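Local coordinates for protein alpha-1,6-mannanase (PDB 4V1S) that probably hydrolyses alpha-1,6-mannan, as a family GH76 glycoside hydrolase of a gut Bacteroides, at residues A[48-51]-A[52-56]; A[380-383]-A[384-388]; A[91-94]-A[95-98]; A[343-346]-A[347-351]. All blocks are in the same frame, centred on the assembly; numbering follows the deposited sequence.

Contact 1: residues A[48-51]-A[52-56]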
ATOM      1  N   THR A  48     -17.564 -12.165  -2.760  1.00 19.00           N
ATOM      2  CA  THR A  48     -17.512 -12.984  -3.974  1.00 20.80           C
ATOM      3  C   THR A  48     -16.651 -12.351  -5.068  1.00 16.28           C
ATOM      4  O   THR A  48     -15.870 -13.015  -5.703  1.00 17.97           O
ATOM      5  CB  THR A  48     -18.927 -13.299  -4.505  1.00 18.89           C
ATOM      6  OG1 THR A  48     -19.553 -14.138  -3.524  1.00 27.89           O
ATOM      7  CG2 THR A  48     -18.875 -14.019  -5.808  1.00 23.28           C
ATOM      8  N   TRP A  49     -16.774 -11.045  -5.248  1.00 15.22           N
ATOM      9  CA  TRP A  49     -15.961 -10.373  -6.237  1.00 15.13           C
ATOM     10  C   TRP A  49     -14.494 -10.582  -5.940  1.00 15.01           C
ATOM     11  O   TRP A  49     -13.718 -10.800  -6.844  1.00 16.44           O
ATOM     12  CB  TRP A  49     -16.246  -8.871  -6.281  1.00 13.69           C
ATOM     13  CG  TRP A  49     -17.616  -8.505  -6.732  1.00 12.41           C
ATOM     14  CD1 TRP A  49     -18.598  -9.344  -7.145  1.00 18.88           C
ATOM     15  CD2 TRP A  49     -18.149  -7.181  -6.799  1.00 15.98           C
ATOM     16  NE1 TRP A  49     -19.731  -8.616  -7.463  1.00 20.36           N
ATOM     17  CE2 TRP A  49     -19.476  -7.285  -7.266  1.00 21.32           C
ATOM     18  CE3 TRP A  49     -17.624  -5.913  -6.535  1.00 17.90           C
ATOM     19  CZ2 TRP A  49     -20.291  -6.156  -7.471  1.00 23.59           C
ATOM     20  CZ3 TRP A  49     -18.440  -4.796  -6.722  1.00 16.92           C
ATOM     21  CH2 TRP A  49     -19.758  -4.933  -7.183  1.00 22.15           C
ATOM     22  N   CYS A  50     -14.141 -10.545  -4.658  1.00 13.58           N
ATOM     23  CA  CYS A  50     -12.749 -10.759  -4.272  1.00 11.00           C
ATOM     24  C   CYS A  50     -12.315 -12.162  -4.627  1.00 12.56           C
ATOM     25  O   CYS A  50     -11.302 -12.347  -5.282  1.00 13.59           O
ATOM     26  CB  CYS A  50     -12.551 -10.514  -2.788  1.00 12.30           C
ATOM     27  SG  CYS A  50     -10.855 -10.781  -2.221  1.00 14.87           S
ATOM     28  N   LYS A  51     -13.098 -13.162  -4.232  1.00 16.23           N
ATOM     29  CA  LYS A  51     -12.758 -14.557  -4.544  0.50 17.59           C
ATOM     30  C   LYS A  51     -12.674 -14.791  -6.060  1.00 15.76           C
ATOM     31  O   LYS A  51     -11.817 -15.494  -6.545  1.00 14.44           O
ATOM     32  CB  LYS A  51     -13.737 -15.516  -3.857  0.50 18.81           C
ATOM     33  CG  LYS A  51     -13.552 -15.502  -2.338  0.50 21.30           C
ATOM     34  CD  LYS A  51     -14.736 -16.067  -1.579  0.50 25.03           C
ATOM     35  CE  LYS A  51     -15.377 -17.196  -2.360  0.50 29.12           C
ATOM     36  NZ  LYS A  51     -14.484 -18.371  -2.413  0.50 21.14           N
ATOM     37  N   GLU A  52     -13.581 -14.182  -6.800  1.00 18.40           N
ATOM     38  CA  GLU A  52     -13.532 -14.266  -8.245  1.00 16.86           C
ATOM     39  C   GLU A  52     -12.209 -13.750  -8.805  1.00 17.88           C
ATOM     40  O   GLU A  52     -11.599 -14.372  -9.691  1.00 16.75           O
ATOM     41  CB  GLU A  52     -14.722 -13.535  -8.844  1.00 17.31           C
ATOM     42  CG  GLU A  52     -16.030 -14.291  -8.675  1.00 19.05           C
ATOM     43  CD  GLU A  52     -17.257 -13.507  -9.145  1.00 21.87           C
ATOM     44  OE1 GLU A  52     -17.163 -12.274  -9.324  1.00 24.21           O
ATOM     45  OE2 GLU A  52     -18.338 -14.121  -9.329  1.00 24.37           O
ATOM     46  N   THR A  53     -11.803 -12.587  -8.318  1.00 16.88           N
ATOM     47  CA  THR A  53     -10.601 -11.942  -8.777  1.00 14.74           C
ATOM     48  C   THR A  53      -9.372 -12.816  -8.469  1.00 13.94           C
ATOM     49  O   THR A  53      -8.520 -13.021  -9.316  1.00 16.14           O
ATOM     50  CB  THR A  53     -10.446 -10.580  -8.146  1.00 12.27           C
ATOM     51  OG1 THR A  53     -11.670  -9.841  -8.263  1.00 15.87           O
ATOM     52  CG2 THR A  53      -9.331  -9.832  -8.786  1.00 13.39           C
ATOM     53  N   LEU A  54      -9.323 -13.320  -7.254  1.00 13.04           N
ATOM     54  CA  LEU A  54      -8.218 -14.206  -6.840  1.00 15.43           C
ATOM     55  C   LEU A  54      -8.131 -15.454  -7.690  1.00 15.66           C
ATOM     56  O   LEU A  54      -7.029 -15.965  -7.967  1.00 16.05           O
ATOM     57  CB  LEU A  54      -8.309 -14.545  -5.342  1.00 15.49           C
ATOM     58  CG  LEU A  54      -8.137 -13.371  -4.358  1.00 16.91           C
ATOM     59  CD1 LEU A  54      -8.526 -13.801  -2.930  1.00 16.84           C
ATOM     60  CD2 LEU A  54      -6.714 -12.815  -4.358  1.00 14.01           C
ATOM     61  N   SER A  55      -9.285 -15.966  -8.087  1.00 15.12           N
ATOM     62  CA  SER A  55      -9.319 -17.160  -8.911  0.50 15.67           C
ATOM     63  C   SER A  55      -8.674 -16.874 -10.266  1.00 14.82           C
ATOM     64  O   SER A  55      -7.905 -17.688 -10.794  1.00 17.18           O
ATOM     65  CB  SER A  55     -10.757 -17.649  -9.089  0.50 16.47           C
ATOM     66  OG  SER A  55     -10.785 -18.784  -9.902  0.50 17.65           O
ATOM     67  N   VAL A  56      -8.964 -15.705 -10.822  1.00 14.93           N
ATOM     68  CA  VAL A  56      -8.376 -15.355 -12.124  1.00 15.18           C
ATOM     69  C   VAL A  56      -6.891 -15.070 -12.025  1.00 15.07           C
ATOM     70  O   VAL A  56      -6.105 -15.521 -12.851  1.00 16.33           O
ATOM     71  CB  VAL A  56      -9.125 -14.208 -12.799  1.00 15.71           C
ATOM     72  CG1 VAL A  56      -8.510 -13.856 -14.144  1.00 19.52           C
ATOM     73  CG2 VAL A  56     -10.573 -14.655 -13.075  1.00 20.26           C
TER

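Contact 2: residues A[380-383]-A[384-388]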
ATOM      1  N   ALA A 380      -7.089  -4.741  -7.037  1.00 12.07           N
ATOM      2  CA  ALA A 380      -8.548  -4.854  -7.108  1.00 13.19           C
ATOM      3  C   ALA A 380      -9.083  -5.861  -6.088  1.00 11.68           C
ATOM      4  O   ALA A 380     -10.027  -5.579  -5.387  1.00 14.26           O
ATOM      5  CB  ALA A 380      -8.994  -5.211  -8.507  1.00 14.50           C
ATOM      6  N   ALA A 381      -8.442  -7.023  -5.986  1.00 12.11           N
ATOM      7  CA  ALA A 381      -8.833  -8.003  -5.002  1.00 13.67           C
ATOM      8  C   ALA A 381      -8.795  -7.422  -3.598  1.00 11.88           C
ATOM      9  O   ALA A 381      -9.704  -7.648  -2.794  1.00 11.47           O
ATOM     10  CB  ALA A 381      -7.948  -9.238  -5.098  1.00 14.33           C
ATOM     11  N   TYR A 382      -7.733  -6.654  -3.304  1.00 11.26           N
ATOM     12  CA  TYR A 382      -7.588  -6.026  -2.001  1.00 11.54           C
ATOM     13  C   TYR A 382      -8.746  -5.058  -1.710  1.00 10.68           C
ATOM     14  O   TYR A 382      -9.384  -5.135  -0.650  1.00 11.22           O
ATOM     15  CB  TYR A 382      -6.231  -5.342  -1.915  1.00 10.72           C
ATOM     16  CG  TYR A 382      -6.028  -4.441  -0.724  1.00  9.44           C
ATOM     17  CD1 TYR A 382      -6.311  -4.879   0.551  1.00 12.19           C
ATOM     18  CD2 TYR A 382      -5.499  -3.160  -0.874  1.00 12.22           C
ATOM     19  CE1 TYR A 382      -6.120  -4.043   1.670  1.00 13.48           C
ATOM     20  CE2 TYR A 382      -5.321  -2.318   0.208  1.00 12.64           C
ATOM     21  CZ  TYR A 382      -5.616  -2.754   1.490  1.00 11.80           C
ATOM     22  OH  TYR A 382      -5.439  -1.893   2.539  1.00 13.97           O
ATOM     23  N   MET A 383      -9.081  -4.220  -2.686  1.00 11.95           N
ATOM     24  CA  MET A 383     -10.227  -3.317  -2.534  1.00 11.58           C
ATOM     25  C   MET A 383     -11.530  -4.065  -2.294  1.00 12.52           C
ATOM     26  O   MET A 383     -12.341  -3.676  -1.441  1.00 13.82           O
ATOM     27  CB  MET A 383     -10.363  -2.435  -3.738  1.00 12.79           C
ATOM     28  CG  MET A 383      -9.260  -1.407  -3.854  1.00 13.81           C
ATOM     29  SD  MET A 383      -9.197  -0.158  -2.554  1.00 15.34           S
ATOM     30  CE  MET A 383      -8.060  -0.879  -1.396  1.00 18.20           C
ATOM     31  N   TYR A 384     -11.712  -5.169  -3.000  1.00 11.95           N
ATOM     32  CA  TYR A 384     -12.952  -5.930  -2.793  1.00 14.06           C
ATOM     33  C   TYR A 384     -13.046  -6.500  -1.396  1.00 15.08           C
ATOM     34  O   TYR A 384     -14.126  -6.528  -0.814  1.00 13.40           O
ATOM     35  CB  TYR A 384     -13.152  -7.032  -3.849  1.00 12.79           C
ATOM     36  CG  TYR A 384     -13.291  -6.550  -5.264  1.00 15.06           C
ATOM     37  CD1 TYR A 384     -13.967  -5.369  -5.570  1.00 12.80           C
ATOM     38  CD2 TYR A 384     -12.734  -7.278  -6.317  1.00 13.18           C
ATOM     39  CE1 TYR A 384     -14.025  -4.904  -6.876  1.00 15.33           C
ATOM     40  CE2 TYR A 384     -12.861  -6.867  -7.655  1.00 12.94           C
ATOM     41  CZ  TYR A 384     -13.511  -5.669  -7.914  1.00 14.46           C
ATOM     42  OH  TYR A 384     -13.629  -5.232  -9.204  1.00 15.59           O
ATOM     43  N   MET A 385     -11.935  -7.002  -0.863  1.00 13.87           N
ATOM     44  CA  MET A 385     -11.950  -7.557   0.464  1.00 12.29           C
ATOM     45  C   MET A 385     -12.192  -6.445   1.507  1.00 12.39           C
ATOM     46  O   MET A 385     -12.903  -6.649   2.504  1.00 14.82           O
ATOM     47  CB  MET A 385     -10.662  -8.317   0.757  1.00 14.08           C
ATOM     48  CG  MET A 385     -10.721  -9.139   2.032  1.00 12.43           C
ATOM     49  SD  MET A 385     -11.836 -10.517   1.984  1.00 17.82           S
ATOM     50  CE  MET A 385     -10.776 -11.789   1.307  1.00 19.18           C
ATOM     51  N   ARG A 386     -11.572  -5.284   1.293  1.00 14.21           N
ATOM     52  CA  ARG A 386     -11.831  -4.137   2.161  1.00 14.69           C
ATOM     53  C   ARG A 386     -13.307  -3.748   2.193  1.00 14.36           C
ATOM     54  O   ARG A 386     -13.907  -3.534   3.260  1.00 16.81           O
ATOM     55  CB  ARG A 386     -11.000  -2.943   1.754  1.00 14.43           C
ATOM     56  CG  ARG A 386      -9.511  -3.140   1.952  1.00 13.59           C
ATOM     57  CD  ARG A 386      -9.130  -3.000   3.401  1.00 16.40           C
ATOM     58  NE  ARG A 386      -8.874  -1.624   3.741  1.00 17.89           N
ATOM     59  CZ  ARG A 386      -9.016  -1.061   4.927  1.00 15.03           C
ATOM     60  NH1 ARG A 386      -9.474  -1.750   5.934  1.00 18.28           N
ATOM     61  NH2 ARG A 386      -8.665   0.211   5.094  1.00 17.85           N
ATOM     62  N   ALA A 387     -13.881  -3.648   1.020  1.00 13.15           N
ATOM     63  CA  ALA A 387     -15.305  -3.341   0.886  1.00 14.63           C
ATOM     64  C   ALA A 387     -16.173  -4.406   1.580  1.00 16.04           C
ATOM     65  O   ALA A 387     -17.122  -4.078   2.249  1.00 18.65           O
ATOM     66  CB  ALA A 387     -15.672  -3.225  -0.583  1.00 17.38           C
ATOM     67  N   ALA A 388     -15.806  -5.674   1.443  1.00 17.06           N
ATOM     68  CA  ALA A 388     -16.531  -6.750   2.113  1.00 16.16           C
ATOM     69  C   ALA A 388     -16.510  -6.573   3.631  1.00 16.78           C
ATOM     70  O   ALA A 388     -17.515  -6.781   4.310  1.00 19.48           O
ATOM     71  CB  ALA A 388     -15.936  -8.095   1.712  1.00 16.73           C
TER

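Contact 3: residues A[91-94]-A[95-98]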
ATOM      1  N   TYR A  91      -5.271 -11.128   1.962  1.00 12.28           N
ATOM      2  CA  TYR A  91      -5.474 -12.268   2.872  1.00 12.37           C
ATOM      3  C   TYR A  91      -5.584 -11.798   4.322  1.00 12.44           C
ATOM      4  O   TYR A  91      -6.385 -12.318   5.115  1.00 14.25           O
ATOM      5  CB  TYR A  91      -4.361 -13.304   2.719  1.00 12.61           C
ATOM      6  CG  TYR A  91      -4.118 -13.807   1.312  1.00 12.47           C
ATOM      7  CD1 TYR A  91      -5.158 -14.132   0.464  1.00 15.56           C
ATOM      8  CD2 TYR A  91      -2.821 -14.011   0.849  1.00 14.55           C
ATOM      9  CE1 TYR A  91      -4.898 -14.563  -0.833  1.00 11.81           C
ATOM     10  CE2 TYR A  91      -2.560 -14.498  -0.417  1.00 15.32           C
ATOM     11  CZ  TYR A  91      -3.592 -14.820  -1.248  1.00 14.99           C
ATOM     12  OH  TYR A  91      -3.283 -15.273  -2.544  1.00 18.52           O
ATOM     13  N   THR A  92      -4.782 -10.815   4.675  1.00 13.94           N
ATOM     14  CA  THR A  92      -4.880 -10.219   5.995  1.00 13.80           C
ATOM     15  C   THR A  92      -6.268  -9.648   6.276  1.00 13.38           C
ATOM     16  O   THR A  92      -6.867  -9.947   7.307  1.00 13.95           O
ATOM     17  CB  THR A  92      -3.822  -9.152   6.165  1.00 13.05           C
ATOM     18  OG1 THR A  92      -2.523  -9.754   6.039  1.00 13.39           O
ATOM     19  CG2 THR A  92      -3.980  -8.451   7.529  1.00 15.49           C
ATOM     20  N   GLU A  93      -6.802  -8.860   5.340  1.00 13.39           N
ATOM     21  CA  GLU A  93      -8.157  -8.347   5.512  1.00 13.08           C
ATOM     22  C   GLU A  93      -9.182  -9.482   5.554  1.00 12.75           C
ATOM     23  O   GLU A  93     -10.171  -9.406   6.292  1.00 15.66           O
ATOM     24  CB  GLU A  93      -8.499  -7.347   4.424  1.00 13.16           C
ATOM     25  CG  GLU A  93      -9.773  -6.547   4.631  1.00 16.27           C
ATOM     26  CD  GLU A  93      -9.698  -5.454   5.703  1.00 19.11           C
ATOM     27  OE1 GLU A  93      -8.795  -5.479   6.556  1.00 23.94           O
ATOM     28  OE2 GLU A  93     -10.579  -4.549   5.707  1.00 23.48           O
ATOM     29  N   GLY A  94      -8.934 -10.535   4.780  1.00 14.37           N
ATOM     30  CA  GLY A  94      -9.776 -11.731   4.805  1.00 14.53           C
ATOM     31  C   GLY A  94      -9.991 -12.309   6.195  1.00 16.57           C
ATOM     32  O   GLY A  94     -11.083 -12.799   6.496  1.00 18.52           O
ATOM     33  N   ILE A  95      -8.968 -12.221   7.051  1.00 18.12           N
ATOM     34  CA  ILE A  95      -9.071 -12.767   8.400  1.00 16.72           C
ATOM     35  C   ILE A  95     -10.254 -12.123   9.162  1.00 18.76           C
ATOM     36  O   ILE A  95     -10.879 -12.770  10.006  1.00 22.67           O
ATOM     37  CB  ILE A  95      -7.764 -12.564   9.224  1.00 18.00           C
ATOM     38  CG1 ILE A  95      -6.521 -13.205   8.571  1.00 22.75           C
ATOM     39  CG2 ILE A  95      -7.935 -13.135  10.605  1.00 15.29           C
ATOM     40  CD1 ILE A  95      -6.591 -14.695   8.355  1.00 22.25           C
ATOM     41  N   SER A  96     -10.537 -10.848   8.877  1.00 19.61           N
ATOM     42  CA  SER A  96     -11.634 -10.127   9.524  0.50 21.67           C
ATOM     43  C   SER A  96     -12.996 -10.671   9.109  1.00 23.27           C
ATOM     44  O   SER A  96     -13.967 -10.575   9.858  1.00 27.48           O
ATOM     45  CB  SER A  96     -11.561  -8.623   9.233  0.50 19.56           C
ATOM     46  OG  SER A  96     -10.405  -8.036   9.823  0.50 20.54           O
ATOM     47  N   LEU A  97     -13.069 -11.244   7.913  1.00 23.69           N
ATOM     48  CA  LEU A  97     -14.299 -11.879   7.413  1.00 21.27           C
ATOM     49  C   LEU A  97     -14.445 -13.327   7.856  1.00 21.43           C
ATOM     50  O   LEU A  97     -15.542 -13.755   8.287  1.00 23.32           O
ATOM     51  CB  LEU A  97     -14.324 -11.819   5.887  1.00 18.81           C
ATOM     52  CG  LEU A  97     -14.640 -10.521   5.112  1.00 23.27           C
ATOM     53  CD1 LEU A  97     -16.023  -9.992   5.458  1.00 28.52           C
ATOM     54  CD2 LEU A  97     -13.602  -9.432   5.269  1.00 21.96           C
ATOM     55  N   SER A  98     -13.346 -14.080   7.760  1.00 21.13           N
ATOM     56  CA  SER A  98     -13.305 -15.485   8.182  1.00 22.22           C
ATOM     57  C   SER A  98     -11.890 -15.929   8.504  1.00 21.79           C
ATOM     58  O   SER A  98     -11.055 -16.089   7.616  1.00 20.19           O
ATOM     59  CB  SER A  98     -13.874 -16.407   7.112  1.00 21.48           C
ATOM     60  OG  SER A  98     -13.723 -17.769   7.523  1.00 23.50           O
TER
HETATM   61  O   HOH W   1      -7.908  -8.305   9.322  1.00 27.09           O

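Contact 4: residues A[343-346]-A[347-351]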
ATOM      1  N   ILE A 343     -15.146   1.581  -5.603  1.00 13.96           N
ATOM      2  CA  ILE A 343     -14.967   0.116  -5.737  1.00 13.86           C
ATOM      3  C   ILE A 343     -15.997  -0.466  -6.724  1.00 13.77           C
ATOM      4  O   ILE A 343     -15.669  -1.354  -7.536  1.00 16.00           O
ATOM      5  CB  ILE A 343     -14.936  -0.568  -4.350  1.00 15.87           C
ATOM      6  CG1 ILE A 343     -13.694  -0.066  -3.583  1.00 14.30           C
ATOM      7  CG2 ILE A 343     -14.889  -2.073  -4.512  1.00 16.43           C
ATOM      8  CD1 ILE A 343     -13.672  -0.431  -2.125  1.00 14.74           C
ATOM      9  N   ASN A 344     -17.225   0.043  -6.702  1.00 15.77           N
ATOM     10  CA  ASN A 344     -18.238  -0.387  -7.675  1.00 15.79           C
ATOM     11  C   ASN A 344     -17.795  -0.098  -9.085  1.00 15.80           C
ATOM     12  O   ASN A 344     -17.989  -0.906  -9.970  1.00 18.42           O
ATOM     13  CB  ASN A 344     -19.593   0.276  -7.370  1.00 15.12           C
ATOM     14  CG  ASN A 344     -20.234  -0.238  -6.067  1.00 18.90           C
ATOM     15  OD1 ASN A 344     -19.839  -1.248  -5.502  1.00 19.77           O
ATOM     16  ND2 ASN A 344     -21.225   0.473  -5.597  1.00 19.75           N
ATOM     17  N   PHE A 345     -17.190   1.075  -9.286  1.00 15.37           N
ATOM     18  CA  PHE A 345     -16.664   1.442 -10.587  1.00 16.35           C
ATOM     19  C   PHE A 345     -15.584   0.473 -11.064  1.00 15.38           C
ATOM     20  O   PHE A 345     -15.560   0.077 -12.215  1.00 17.99           O
ATOM     21  CB  PHE A 345     -16.131   2.881 -10.557  1.00 15.29           C
ATOM     22  CG  PHE A 345     -15.552   3.342 -11.871  1.00 15.34           C
ATOM     23  CD1 PHE A 345     -16.343   3.852 -12.841  1.00 16.78           C
ATOM     24  CD2 PHE A 345     -14.170   3.263 -12.092  1.00 14.95           C
ATOM     25  CE1 PHE A 345     -15.805   4.303 -14.042  1.00 16.92           C
ATOM     26  CE2 PHE A 345     -13.618   3.677 -13.291  1.00 15.31           C
ATOM     27  CZ  PHE A 345     -14.451   4.214 -14.264  1.00 16.11           C
ATOM     28  N   ILE A 346     -14.663   0.109 -10.186  1.00 14.69           N
ATOM     29  CA  ILE A 346     -13.657  -0.875 -10.544  1.00 13.48           C
ATOM     30  C   ILE A 346     -14.309  -2.145 -11.099  1.00 16.15           C
ATOM     31  O   ILE A 346     -13.946  -2.621 -12.161  1.00 16.92           O
ATOM     32  CB  ILE A 346     -12.755  -1.205  -9.329  1.00 15.77           C
ATOM     33  CG1 ILE A 346     -11.959   0.042  -8.903  1.00 17.77           C
ATOM     34  CG2 ILE A 346     -11.784  -2.333  -9.688  1.00 17.49           C
ATOM     35  CD1 ILE A 346     -11.336  -0.130  -7.539  1.00 18.33           C
ATOM     36  N   HIS A 347     -15.278  -2.683 -10.393  1.00 17.48           N
ATOM     37  CA  HIS A 347     -15.942  -3.933 -10.835  1.00 18.70           C
ATOM     38  C   HIS A 347     -16.779  -3.755 -12.100  1.00 18.24           C
ATOM     39  O   HIS A 347     -16.742  -4.569 -13.026  1.00 18.41           O
ATOM     40  CB  HIS A 347     -16.795  -4.462  -9.713  1.00 18.88           C
ATOM     41  CG  HIS A 347     -17.359  -5.816  -9.978  1.00 19.04           C
ATOM     42  ND1 HIS A 347     -18.655  -6.014 -10.395  1.00 24.29           N
ATOM     43  CD2 HIS A 347     -16.782  -7.038  -9.940  1.00 22.77           C
ATOM     44  CE1 HIS A 347     -18.865  -7.309 -10.560  1.00 28.63           C
ATOM     45  NE2 HIS A 347     -17.748  -7.951 -10.278  1.00 28.60           N
ATOM     46  N   ASN A 348     -17.590  -2.714 -12.088  1.00 20.64           N
ATOM     47  CA  ASN A 348     -18.595  -2.495 -13.122  1.00 19.89           C
ATOM     48  C   ASN A 348     -18.050  -1.925 -14.421  1.00 20.51           C
ATOM     49  O   ASN A 348     -18.605  -2.183 -15.484  1.00 23.14           O
ATOM     50  CB  ASN A 348     -19.734  -1.646 -12.538  1.00 21.31           C
ATOM     51  CG  ASN A 348     -20.454  -2.343 -11.375  1.00 28.45           C
ATOM     52  OD1 ASN A 348     -20.363  -3.577 -11.174  1.00 35.47           O
ATOM     53  ND2 ASN A 348     -21.162  -1.547 -10.578  1.00 35.84           N
ATOM     54  N   LYS A 349     -16.973  -1.152 -14.334  1.00 16.79           N
ATOM     55  CA  LYS A 349     -16.423  -0.448 -15.496  0.50 15.44           C
ATOM     56  C   LYS A 349     -14.986  -0.814 -15.886  1.00 17.56           C
ATOM     57  O   LYS A 349     -14.616  -0.718 -17.070  1.00 21.50           O
ATOM     58  CB  LYS A 349     -16.533   1.055 -15.296  0.50 18.04           C
ATOM     59  CG  LYS A 349     -17.955   1.554 -15.234  0.50 20.95           C
ATOM     60  CD  LYS A 349     -18.632   1.343 -16.583  0.50 22.68           C
ATOM     61  CE  LYS A 349     -20.089   1.788 -16.618  0.50 25.14           C
ATOM     62  NZ  LYS A 349     -20.607   1.650 -18.013  0.50 23.95           N
ATOM     63  N   LEU A 350     -14.174  -1.256 -14.926  1.00 16.93           N
ATOM     64  CA  LEU A 350     -12.775  -1.605 -15.262  1.00 16.97           C
ATOM     65  C   LEU A 350     -12.523  -3.076 -15.567  1.00 16.36           C
ATOM     66  O   LEU A 350     -11.701  -3.381 -16.429  1.00 18.70           O
ATOM     67  CB  LEU A 350     -11.821  -1.134 -14.168  1.00 16.82           C
ATOM     68  CG  LEU A 350     -11.853   0.373 -13.870  1.00 15.13           C
ATOM     69  CD1 LEU A 350     -10.848   0.686 -12.767  1.00 17.68           C
ATOM     70  CD2 LEU A 350     -11.547   1.205 -15.119  1.00 18.45           C
ATOM     71  N   ARG A 351     -13.214  -3.967 -14.852  1.00 18.29           N
ATOM     72  CA  ARG A 351     -13.092  -5.400 -15.080  0.50 18.41           C
ATOM     73  C   ARG A 351     -13.390  -5.706 -16.539  1.00 18.55           C
ATOM     74  O   ARG A 351     -14.427  -5.281 -17.090  1.00 21.55           O
ATOM     75  CB  ARG A 351     -14.061  -6.171 -14.185  0.50 21.36           C
ATOM     76  CG  ARG A 351     -13.921  -7.687 -14.257  0.50 22.95           C
ATOM     77  CD  ARG A 351     -14.899  -8.367 -13.307  0.50 24.86           C
ATOM     78  NE  ARG A 351     -16.017  -9.015 -13.982  0.50 35.08           N
ATOM     79  CZ  ARG A 351     -17.245  -8.513 -14.102  0.50 32.79           C
ATOM     80  NH1 ARG A 351     -17.563  -7.316 -13.610  0.50 39.78           N
ATOM     81  NH2 ARG A 351     -18.161  -9.233 -14.717  0.50 33.01           N
TER

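Contact 1: residues A[48-51]-A[52-56]
Thr48 and Glu52 lie one turn apart in helix 46-61, and the backbone between 48-51 and 52-56 runs in regular alpha geometry: Glu52 N gives a bond to Thr48 O of 2.8 Å at an N-H...O angle of 167°, and Thr53, Leu54 and Ser55 repeat the i to i+4 pattern. Trp49 O accepts both Thr53 N at 3.0 Å and Thr53 OG1 at 2.7 Å, the two donors lying on opposite faces of its carbonyl plane. With chi1 at -49°, OG1 stays beside its own backbone N, where it can turn back to that oxygen. Thr53 also packs on Tyr384. With alanine in this place, Trp49 O is likely to lose its second donor and a gap to open beside Tyr384. On the outer side, Glu52 is extended beyond CG and crosses Thr48 obliquely, OE2 standing 3.6 Å from Thr48 CG2. OE1 lies 3.9 Å from Trp49 CD1, the carboxylate plane 14° from the indole plane. Thr48 OG1 turns instead to Asp45. Inward, Cys50 SG touches Leu54 CD1 at 3.9 Å, and these two face helices 374-394 and 81-97. Such a hydroxyl-to-carbonyl bond within one turn is common in alpha-helices, here in the (alpha/alpha)6-barrel expected for GH76.

Contact 2: residues A[380-383]-A[384-388]
Tyr382 and Arg386, one turn apart in helix 374-394, make the closest side-chain approach between 380-383 and 384-388. It is apolar at its base: Arg386 CG comes to 3.5 Å from Tyr382 CE1, and CD to 3.6 Å from the same carbon. The two side chains run alongside each other in the same direction, with ring and guanidinium planes 9° apart. Phenol and guanidinium thus end side by side, although Arg386 NE and Tyr382 OH, 3.6 Å apart, find their stronger partner in Asp321 of helix 313-330. Next comes ring over carbonyl. With chi1 at -62°, the Tyr384 ring folds back toward the preceding turn, and Ala380 O lies over one face, offset toward the rim and 3.3 Å from CD2. That oxygen also accepts Tyr384 N at 3.0 Å. Backbone bonds are the third kind, such as Arg386 N to Tyr382 O at 2.9 Å and 167°. Beyond the segments, Glu93 pairs with Arg386 NH1, and Tyr384 OH meets Tyr357 OH. The chemistry implies a partly exposed guanidinium paired with two carboxylates; Asp321, gripped by both side chains, would be expected to stay ionised and keep ring and guanidinium aligned.

Contact 3: residues A[91-94]-A[95-98]
Ile95 closes on Thr92 where helix 81-97 tightens toward a 3-10 pattern, just before Ser98 serves as N-cap of helix 99-114; the contact is thus a helix-to-helix turn of the (alpha/alpha)6-barrel expected for this family. The side chains of 91-94 and 95-98 fan out to different neighbours, so what meets across the contact is mainly side chain against backbone carbonyl. Ile95 has CG1 beside its own N (chi1 -58°), which lays that branch 3.5 Å from Thr92 O, while its side chain also reaches helices 99-114 and 142-159. Leu97 turns to another side of the helix: its CD2 rests 3.6 Å from Glu93 O, and it packs on Met385 and Asn389. Glu93 points away from the following turn, its OE2 bound by Arg386 and Asn389. Ser96 has two conformers; in the one described, OG lies 2.6 Å from a water that donates to Thr92 O at 2.8 Å, so the bridge is only tentative. The tightening is measurable in the main chain. Ile95, Ser96 and Leu97 each bond to the carbonyl three residues back, for example Ser96 N to Glu93 O at 3.0 Å, and all three donors stand well above the carbonyl planes. Ile95 N has in addition a weak bond to Tyr91 O. Gly94 O takes two donors, Leu97 N obliquely and, in contrast, Ser98 N at 2.9 Å with a nearly straight N-H...O angle of 173°.

Contact 4: residues A[343-346]-A[347-351]
Phe345 and Lys349 meet at the last turn of helix 334-350, where Lys349 CB sits over one face of the Phe345 ring in a CH-pi contact, 3.8 Å from the ring centroid and 23° off its normal. Leu350 comes in obliquely, its CD2 3.7 Å from Phe345 CE2. Its other methyl, CD1, lies 4.1 Å from Ile346 CG1, so Leu350 joins the ring to the neighbouring isoleucine. The ring reaches these later residues because CG is anti to the backbone N (chi1 179°), which leans it toward the end of the helix. Were the ring replaced by the methyl of an alanine, Lys349 CB and Leu350 CD2 would probably lose the surface they rest on, opening a gap under the closing turn. The backbone sets this arrangement. Lys349 N bonds to Phe345 O at 2.8 Å, whereas Ile346 O accepts both Leu350 N and Arg351 N, each at 3.1 Å; the second is an i to i+5 bond. Past this turn, Thr365 meets Lys349 through the backbone and Leu350 O through its hydroxyl. On another side of the helix, His347 ND1 donates to Asn348 OD1 at 3.1 Å, nearly in the imidazole plane, which would restrict the rotation of a ring that stacks on Trp49. Farther out, Asn344 bonds to Tyr46 OH and Glu40 O. The widened turn with its i to i+5 bond is a pi-type helix ending, here closing one helix of the (alpha/alpha)6-barrel expected for GH76.

How the contacts relate
Contact 2 is the most buried of the four. Contacts 1, 3 and 4 are partly buried, with exposed residues in 1 and 4 and none in 3. Contacts 1 and 2 each touch all the others; only 3 and 4 do not meet, staying about 9 Å apart at their nearest atoms. Between contacts 1 and 2 the joining is by packing, as with Cys50 SG 3.7 Å from Met385 CE; between 2 and 3 it includes the salt bridge from Arg386 to Glu93, and between 1 and 4 a ring stack joins helices 46-61 and 334-350. Contacts 1 and 2 lie within regular helix, with bonds at i to i+4, while contacts 3 and 4 sit at helix ends, one tightened and the other widened.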